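Local coordinates for alpha-catenin-like protein hmp-1 (PDB 5H5M) that links cadherin-bound beta-catenin to actin filaments at adherens junctions and is required for cell migration and shape change during embryonic body enclosure and elongation, at residues Arg113-His118 and Arg164-Leu169; Asp121-Thr126 and Asn157-Val162; Thr128-Leu133 and Lys150-His155. One frame throughout, in Å; residues are numbered along the deposited sequence.

Interaction 1 of 3, residues Arg113-His118 and Arg164-Leu169; sequences RAIVDH and RLSCQL
L165 holds its CG trans to the backbone N (chi1 -180°), a setting that reaches its CD2 methyl across to the imidazole of H118, whose CG is anti to its carbonyl carbon (chi1 -69°). CD2 of L165 sits almost exactly above the middle of the ring, 3.7 Å from the H118 ring centroid and 5° off its normal, a CH-pi contact over the face with the two side chains at about a right angle. The ring is held at its rim by two hydrogen bonds: ND1 of H118 gives its N-H to the carbonyl O of A114 one turn back (2.7 Å), with the acceptor in the ring plane, and NE2 pairs with S53 OG. Without the imidazole, as with an alanine at this position, the L165 methyl would probably lose its aromatic platform, and A114 O and S53 OG this partner. I115 carries most of the remaining packing. Its CD1 lies 3.5 Å from CD1 of L169 and 3.9 Å from CG of L165, while CG2 rests 3.6 Å from OG of S166, a hydroxyl bonded to the carbonyl of V162. I48 of helix 27-49 covers both I115 and L169. The contact thus joins helix 92-122 to segment 164-169 of the M domain mainly through apolar packing and one CH-pi contact, and its one polar ring has both nitrogens bonded, so that it can lie buried beneath a leucine methyl.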
# COMPACT_ATOMS: atom_id res chain seq x y z
N ARG A 113 -2.67 4.04 -6.80
CA ARG A 113 -2.15 4.51 -5.52
C ARG A 113 -3.13 4.22 -4.39
O ARG A 113 -2.74 4.21 -3.22
CB ARG A 113 -1.82 6.00 -5.60
CG ARG A 113 -0.61 6.29 -6.46
CD ARG A 113 -0.19 7.75 -6.42
NE ARG A 113 1.01 7.98 -7.22
CZ ARG A 113 1.70 9.12 -7.23
NH1 ARG A 113 1.31 10.14 -6.49
NH2 ARG A 113 2.78 9.23 -8.00
N ALA A 114 -4.39 3.99 -4.73
CA ALA A 114 -5.37 3.55 -3.75
C ALA A 114 -5.02 2.13 -3.31
O ALA A 114 -5.14 1.78 -2.13
CB ALA A 114 -6.79 3.61 -4.32
N ILE A 115 -4.59 1.31 -4.26
CA ILE A 115 -4.15 -0.04 -3.96
C ILE A 115 -2.84 -0.00 -3.17
O ILE A 115 -2.65 -0.76 -2.22
CB ILE A 115 -3.99 -0.88 -5.26
CG1 ILE A 115 -5.26 -1.70 -5.54
CG2 ILE A 115 -2.80 -1.82 -5.17
CD1 ILE A 115 -6.53 -0.88 -5.64
N VAL A 116 -1.94 0.90 -3.55
CA VAL A 116 -0.67 1.04 -2.85
C VAL A 116 -0.89 1.53 -1.42
O VAL A 116 -0.15 1.15 -0.51
CB VAL A 116 0.29 2.00 -3.60
CG1 VAL A 116 1.58 2.18 -2.83
CG2 VAL A 116 0.58 1.45 -4.98
N ASP A 117 -1.93 2.34 -1.21
CA ASP A 117 -2.35 2.73 0.14
C ASP A 117 -2.55 1.50 1.02
O ASP A 117 -2.08 1.46 2.16
CB ASP A 117 -3.66 3.52 0.12
CG ASP A 117 -3.46 4.99 -0.16
OD1 ASP A 117 -4.37 5.59 -0.77
OD2 ASP A 117 -2.41 5.54 0.23
N HIS A 118 -3.26 0.52 0.48
CA HIS A 118 -3.55 -0.71 1.20
C HIS A 118 -2.30 -1.55 1.41
O HIS A 118 -2.08 -2.08 2.50
CB HIS A 118 -4.62 -1.52 0.44
CG HIS A 118 -5.98 -0.88 0.45
ND1 HIS A 118 -6.28 0.22 -0.31
CD2 HIS A 118 -7.10 -1.18 1.15
CE1 HIS A 118 -7.54 0.57 -0.09
NE2 HIS A 118 -8.06 -0.26 0.79
N ARG A 164 -5.91 -9.56 -2.96
CA ARG A 164 -6.95 -9.76 -3.96
C ARG A 164 -7.40 -8.45 -4.59
O ARG A 164 -7.74 -8.40 -5.77
CB ARG A 164 -8.14 -10.49 -3.34
CG ARG A 164 -7.85 -11.96 -3.03
CD ARG A 164 -8.91 -12.59 -2.13
NE ARG A 164 -8.70 -14.02 -1.99
CZ ARG A 164 -9.18 -14.76 -0.99
NH1 ARG A 164 -9.90 -14.19 -0.03
NH2 ARG A 164 -8.92 -16.06 -0.94
N LEU A 165 -7.39 -7.38 -3.79
CA LEU A 165 -7.76 -6.05 -4.28
C LEU A 165 -6.74 -5.56 -5.31
O LEU A 165 -7.10 -4.91 -6.29
CB LEU A 165 -7.86 -5.06 -3.12
CG LEU A 165 -8.25 -3.60 -3.41
CD1 LEU A 165 -9.74 -3.48 -3.67
CD2 LEU A 165 -7.83 -2.68 -2.28
N SER A 166 -5.47 -5.90 -5.09
CA SER A 166 -4.39 -5.48 -5.97
C SER A 166 -4.51 -6.06 -7.39
O SER A 166 -4.13 -5.41 -8.37
CB SER A 166 -3.04 -5.89 -5.38
OG SER A 166 -2.84 -5.28 -4.11
N CYS A 167 -5.04 -7.27 -7.48
CA CYS A 167 -5.09 -8.00 -8.75
C CYS A 167 -5.93 -7.29 -9.81
O CYS A 167 -5.71 -7.47 -11.01
CB CYS A 167 -5.61 -9.41 -8.51
SG CYS A 167 -4.47 -10.45 -7.56
N GLN A 168 -6.90 -6.49 -9.37
CA GLN A 168 -7.78 -5.77 -10.29
C GLN A 168 -7.03 -4.77 -11.17
O GLN A 168 -7.49 -4.43 -12.25
CB GLN A 168 -8.87 -5.02 -9.51
CG GLN A 168 -9.52 -5.80 -8.40
CD GLN A 168 -10.63 -5.01 -7.73
OE1 GLN A 168 -11.08 -4.00 -8.25
NE2 GLN A 168 -11.07 -5.48 -6.56
N LEU A 169 -5.88 -4.30 -10.70
CA LEU A 169 -5.17 -3.24 -11.39
C LEU A 169 -3.90 -3.73 -12.09
O LEU A 169 -3.11 -2.93 -12.57
CB LEU A 169 -4.82 -2.12 -10.42
CG LEU A 169 -6.02 -1.48 -9.71
CD1 LEU A 169 -5.57 -0.25 -8.98
CD2 LEU A 169 -7.12 -1.15 -10.70

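Interaction 2 of 3, residues Asp121-Thr126 and Asn157-Val162; sequences DAFLDT and NEIVSV
A122 and I159 bring the backbones closest, their CA atoms 5.7 Å apart, just where helix 92-122 ends and F123 becomes the first residue to leave helical geometry. The end of the F123 side chain comes up to helix 142-166 and meets I159 at about a right angle. CG2 of I159 stands over one ring face, displaced toward the rim, 4.0 Å from the F123 ring centroid and 17° off the normal, and CZ of F123 comes 3.7 Å from CB of I159. V162 divides its methyls between two neighbours: CG1 lies at the ring edge, near its plane, 4.1 Å from F123 CE1, whereas CG2 packs 3.9 Å from CB of A122. The extended E158 (chi1 -171°) lays its carboxylate along A122, with OE2 3.6 Å from A122 CA. L227, T228 and L231 of helix 207-233 also pack on F123. The carboxylate of D121 forms salt bridges with R55 and R286; this pairing probably eases the nearness of E158, whose OE2 lies 5.5 Å from D121 OD2. Dispersion and CH-pi contact thus seat the helix end, with the E158 carboxylate against A122 and the D121 charge paired elsewhere.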
# COMPACT_ATOMS: atom_id res chain seq x y z
N ASP A 121 -0.05 -0.01 4.15
CA ASP A 121 -0.53 -0.30 5.50
C ASP A 121 -0.37 -1.77 5.89
O ASP A 121 0.14 -2.08 6.96
CB ASP A 121 -2.01 0.10 5.64
CG ASP A 121 -2.23 1.60 5.56
OD1 ASP A 121 -1.27 2.36 5.79
OD2 ASP A 121 -3.37 2.02 5.27
N ALA A 122 -0.81 -2.66 5.01
CA ALA A 122 -0.96 -4.07 5.36
C ALA A 122 0.37 -4.81 5.50
O ALA A 122 0.47 -5.78 6.24
CB ALA A 122 -1.83 -4.77 4.33
N PHE A 123 1.40 -4.34 4.79
CA PHE A 123 2.66 -5.07 4.71
C PHE A 123 3.83 -4.34 5.36
O PHE A 123 4.99 -4.71 5.15
CB PHE A 123 2.98 -5.40 3.25
CG PHE A 123 2.04 -6.40 2.64
CD1 PHE A 123 0.81 -5.99 2.13
CD2 PHE A 123 2.37 -7.74 2.59
CE1 PHE A 123 -0.07 -6.90 1.58
CE2 PHE A 123 1.49 -8.67 2.04
CZ PHE A 123 0.26 -8.25 1.54
N LEU A 124 3.54 -3.31 6.15
CA LEU A 124 4.62 -2.58 6.83
C LEU A 124 5.25 -3.41 7.94
O LEU A 124 6.37 -3.14 8.36
CB LEU A 124 4.11 -1.24 7.39
CG LEU A 124 3.17 -1.10 8.60
CD1 LEU A 124 3.92 -1.20 9.92
CD2 LEU A 124 2.43 0.23 8.52
N ASP A 125 4.54 -4.43 8.42
CA ASP A 125 5.07 -5.30 9.46
C ASP A 125 4.39 -6.66 9.45
O ASP A 125 3.39 -6.88 10.13
CB ASP A 125 4.91 -4.64 10.84
CG ASP A 125 5.65 -5.39 11.94
OD1 ASP A 125 6.29 -6.42 11.64
OD2 ASP A 125 5.60 -4.93 13.10
N THR A 126 4.95 -7.58 8.67
CA THR A 126 4.36 -8.91 8.51
C THR A 126 4.97 -9.95 9.44
O THR A 126 4.57 -11.11 9.42
CB THR A 126 4.50 -9.40 7.06
OG1 THR A 126 5.89 -9.40 6.69
CG2 THR A 126 3.73 -8.50 6.11
N ASN A 157 -6.40 -11.57 7.58
CA ASN A 157 -7.52 -11.12 6.76
C ASN A 157 -7.17 -9.91 5.90
O ASN A 157 -7.59 -9.81 4.75
CB ASN A 157 -8.73 -10.78 7.63
CG ASN A 157 -9.24 -11.97 8.43
OD1 ASN A 157 -8.90 -13.11 8.13
ND2 ASN A 157 -10.06 -11.70 9.44
N GLU A 158 -6.40 -8.99 6.47
CA GLU A 158 -6.02 -7.78 5.76
C GLU A 158 -5.11 -8.08 4.57
O GLU A 158 -5.40 -7.65 3.45
CB GLU A 158 -5.34 -6.79 6.70
CG GLU A 158 -5.11 -5.42 6.08
CD GLU A 158 -4.46 -4.43 7.04
OE1 GLU A 158 -4.19 -4.82 8.20
OE2 GLU A 158 -4.23 -3.27 6.64
N ILE A 159 -4.02 -8.82 4.79
CA ILE A 159 -3.08 -9.06 3.71
C ILE A 159 -3.72 -9.90 2.61
O ILE A 159 -3.38 -9.75 1.44
CB ILE A 159 -1.78 -9.75 4.19
CG1 ILE A 159 -2.06 -11.11 4.83
CG2 ILE A 159 -1.00 -8.86 5.15
CD1 ILE A 159 -0.82 -11.96 5.03
N VAL A 160 -4.66 -10.76 2.98
CA VAL A 160 -5.38 -11.57 2.00
C VAL A 160 -6.28 -10.68 1.16
O VAL A 160 -6.26 -10.74 -0.07
CB VAL A 160 -6.21 -12.68 2.68
CG1 VAL A 160 -7.26 -13.23 1.72
CG2 VAL A 160 -5.29 -13.80 3.18
N SER A 161 -7.07 -9.85 1.83
CA SER A 161 -7.98 -8.93 1.17
C SER A 161 -7.25 -7.94 0.27
O SER A 161 -7.67 -7.70 -0.87
CB SER A 161 -8.81 -8.17 2.22
OG SER A 161 -9.60 -7.17 1.61
N VAL A 162 -6.17 -7.36 0.77
CA VAL A 162 -5.37 -6.40 0.01
C VAL A 162 -4.74 -7.05 -1.22
O VAL A 162 -4.72 -6.46 -2.30
CB VAL A 162 -4.27 -5.77 0.89
CG1 VAL A 162 -3.30 -4.96 0.05
CG2 VAL A 162 -4.90 -4.90 1.97

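Interaction 3 of 3, residues Thr128-Leu133 and Lys150-His155; sequences TPLILL and KMFQEH
P129 and H155 make a CH-pi contact between the two segments. CG of the proline ring stands over the centre of the imidazole, 4.0 Å from the H155 ring centroid and 11° off the normal, and the two side chains meet at about a right angle. A chi1 of 163° carries the imidazole of H155 out toward P129. The remaining contacts are apolar and gather round F152. L130 lies beside the phenyl group and points the same way, its CD1 over one ring face 4.0 Å from F152 CE1, with its CB 4.1 Å from that same F152 CE1. L133 comes in at a slant, setting CD2 4.1 Å from F152 CB.

Helices 128-137 and 142-166 follow one another in the chain and form an antiparallel helical hairpin, the two short segments inclined at 157° with axes 8.9 Å apart, in the helical-bundle architecture of the vinculin/alpha-catenin family. P129 occupies the first turn of its helix, where a proline costs no backbone hydrogen bond, and its CA lies 5.3 Å from that of F152.

Further aromatic and aliphatic groups close the core: W220 of helix 207-233 meets the F152 ring edge-to-face and also packs on L130, and V193 of helix 173-202 touches both L130 and F152. At the start of helix 128-137, OG1 of T128 is hydrogen-bonded to OD2 of D125.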
# COMPACT_ATOMS: atom_id res chain seq x y z
N THR A 128 5.94 -9.22 13.14
CA THR A 128 5.61 -9.03 14.56
C THR A 128 4.33 -9.72 15.06
O THR A 128 4.36 -10.33 16.14
CB THR A 128 5.51 -7.53 14.90
OG1 THR A 128 6.73 -6.87 14.53
CG2 THR A 128 5.29 -7.33 16.40
N PRO A 129 3.21 -9.64 14.31
CA PRO A 129 2.00 -10.27 14.86
C PRO A 129 2.14 -11.76 15.18
O PRO A 129 1.62 -12.20 16.20
CB PRO A 129 0.97 -10.06 13.75
CG PRO A 129 1.43 -8.85 13.02
CD PRO A 129 2.93 -8.92 13.05
N LEU A 130 2.83 -12.51 14.32
CA LEU A 130 3.03 -13.94 14.57
C LEU A 130 4.07 -14.17 15.66
O LEU A 130 3.92 -15.08 16.47
CB LEU A 130 3.45 -14.65 13.28
CG LEU A 130 3.63 -16.17 13.44
CD1 LEU A 130 2.39 -16.78 14.07
CD2 LEU A 130 3.93 -16.83 12.10
N ILE A 131 5.12 -13.35 15.67
CA ILE A 131 6.16 -13.46 16.67
C ILE A 131 5.61 -13.23 18.07
O ILE A 131 5.91 -13.98 19.00
CB ILE A 131 7.31 -12.46 16.40
CG1 ILE A 131 8.02 -12.83 15.10
CG2 ILE A 131 8.30 -12.45 17.55
CD1 ILE A 131 8.52 -14.25 15.06
N LEU A 132 4.79 -12.19 18.22
CA LEU A 132 4.16 -11.91 19.51
C LEU A 132 3.23 -13.05 19.92
O LEU A 132 3.11 -13.36 21.10
CB LEU A 132 3.38 -10.59 19.46
CG LEU A 132 4.23 -9.32 19.39
CD1 LEU A 132 3.35 -8.08 19.43
CD2 LEU A 132 5.25 -9.29 20.53
N LEU A 133 2.58 -13.67 18.93
CA LEU A 133 1.70 -14.80 19.20
C LEU A 133 2.50 -15.98 19.74
O LEU A 133 2.16 -16.54 20.79
CB LEU A 133 0.95 -15.21 17.92
CG LEU A 133 0.04 -16.43 18.02
CD1 LEU A 133 -0.93 -16.30 19.18
CD2 LEU A 133 -0.71 -16.66 16.71
N LYS A 150 -6.17 -13.44 17.95
CA LYS A 150 -7.17 -12.60 17.31
C LYS A 150 -6.53 -11.56 16.40
O LYS A 150 -6.96 -11.36 15.27
CB LYS A 150 -8.04 -11.92 18.37
CG LYS A 150 -9.06 -10.95 17.83
CD LYS A 150 -9.86 -10.32 18.96
CE LYS A 150 -10.83 -9.26 18.44
NZ LYS A 150 -11.61 -8.64 19.55
N MET A 151 -5.49 -10.90 16.91
CA MET A 151 -4.79 -9.87 16.14
C MET A 151 -4.11 -10.46 14.91
O MET A 151 -4.17 -9.88 13.83
CB MET A 151 -3.77 -9.15 17.02
CG MET A 151 -4.38 -8.44 18.21
SD MET A 151 -5.76 -7.38 17.73
CE MET A 151 -4.95 -6.21 16.64
N PHE A 152 -3.46 -11.61 15.09
CA PHE A 152 -2.81 -12.29 13.97
C PHE A 152 -3.81 -12.64 12.87
O PHE A 152 -3.52 -12.47 11.68
CB PHE A 152 -2.09 -13.56 14.44
CG PHE A 152 -1.72 -14.49 13.32
CD1 PHE A 152 -0.60 -14.24 12.55
CD2 PHE A 152 -2.49 -15.60 13.04
CE1 PHE A 152 -0.25 -15.09 11.51
CE2 PHE A 152 -2.15 -16.45 12.00
CZ PHE A 152 -1.03 -16.19 11.23
N GLN A 153 -4.97 -13.14 13.27
CA GLN A 153 -6.00 -13.53 12.31
C GLN A 153 -6.52 -12.33 11.53
O GLN A 153 -6.70 -12.39 10.32
CB GLN A 153 -7.16 -14.24 13.01
CG GLN A 153 -8.30 -14.64 12.09
CD GLN A 153 -7.89 -15.71 11.08
OE1 GLN A 153 -7.41 -16.78 11.45
NE2 GLN A 153 -8.08 -15.42 9.80
N GLU A 154 -6.73 -11.22 12.24
CA GLU A 154 -7.17 -9.98 11.61
C GLU A 154 -6.11 -9.45 10.65
O GLU A 154 -6.43 -8.93 9.57
CB GLU A 154 -7.51 -8.92 12.66
CG GLU A 154 -8.71 -9.28 13.52
CD GLU A 154 -9.03 -8.24 14.57
OE1 GLU A 154 -8.28 -7.25 14.68
OE2 GLU A 154 -10.04 -8.41 15.29
N HIS A 155 -4.85 -9.57 11.05
CA HIS A 155 -3.72 -9.22 10.19
C HIS A 155 -3.71 -10.09 8.93
O HIS A 155 -3.45 -9.61 7.83
CB HIS A 155 -2.41 -9.39 10.97
CG HIS A 155 -1.18 -9.45 10.11
ND1 HIS A 155 -0.55 -8.33 9.63
CD2 HIS A 155 -0.46 -10.51 9.67
CE1 HIS A 155 0.51 -8.70 8.92
NE2 HIS A 155 0.58 -10.01 8.93

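Helix 142-166 contributes to all three contacts, offering successive turns of one side, from 150-155 to the segment beginning at R164, as its partner changes from helix 128-137 to helix 92-122. Interactions 1 and 2 have centres 11 Å apart and touch where H118 CB meets V162 CG1 at 3.7 Å, so that the packing is continuous along the pair. Interaction 3 lies as far from interaction 2, and joins it through H155, whose CE1 is 3.6 Å from the D125 carbonyl O in the connection between the two partner helices. Interactions 1 and 3 do not touch, their nearest atoms being about 9 Å apart. In sequence the three are nested, interaction 3 innermost.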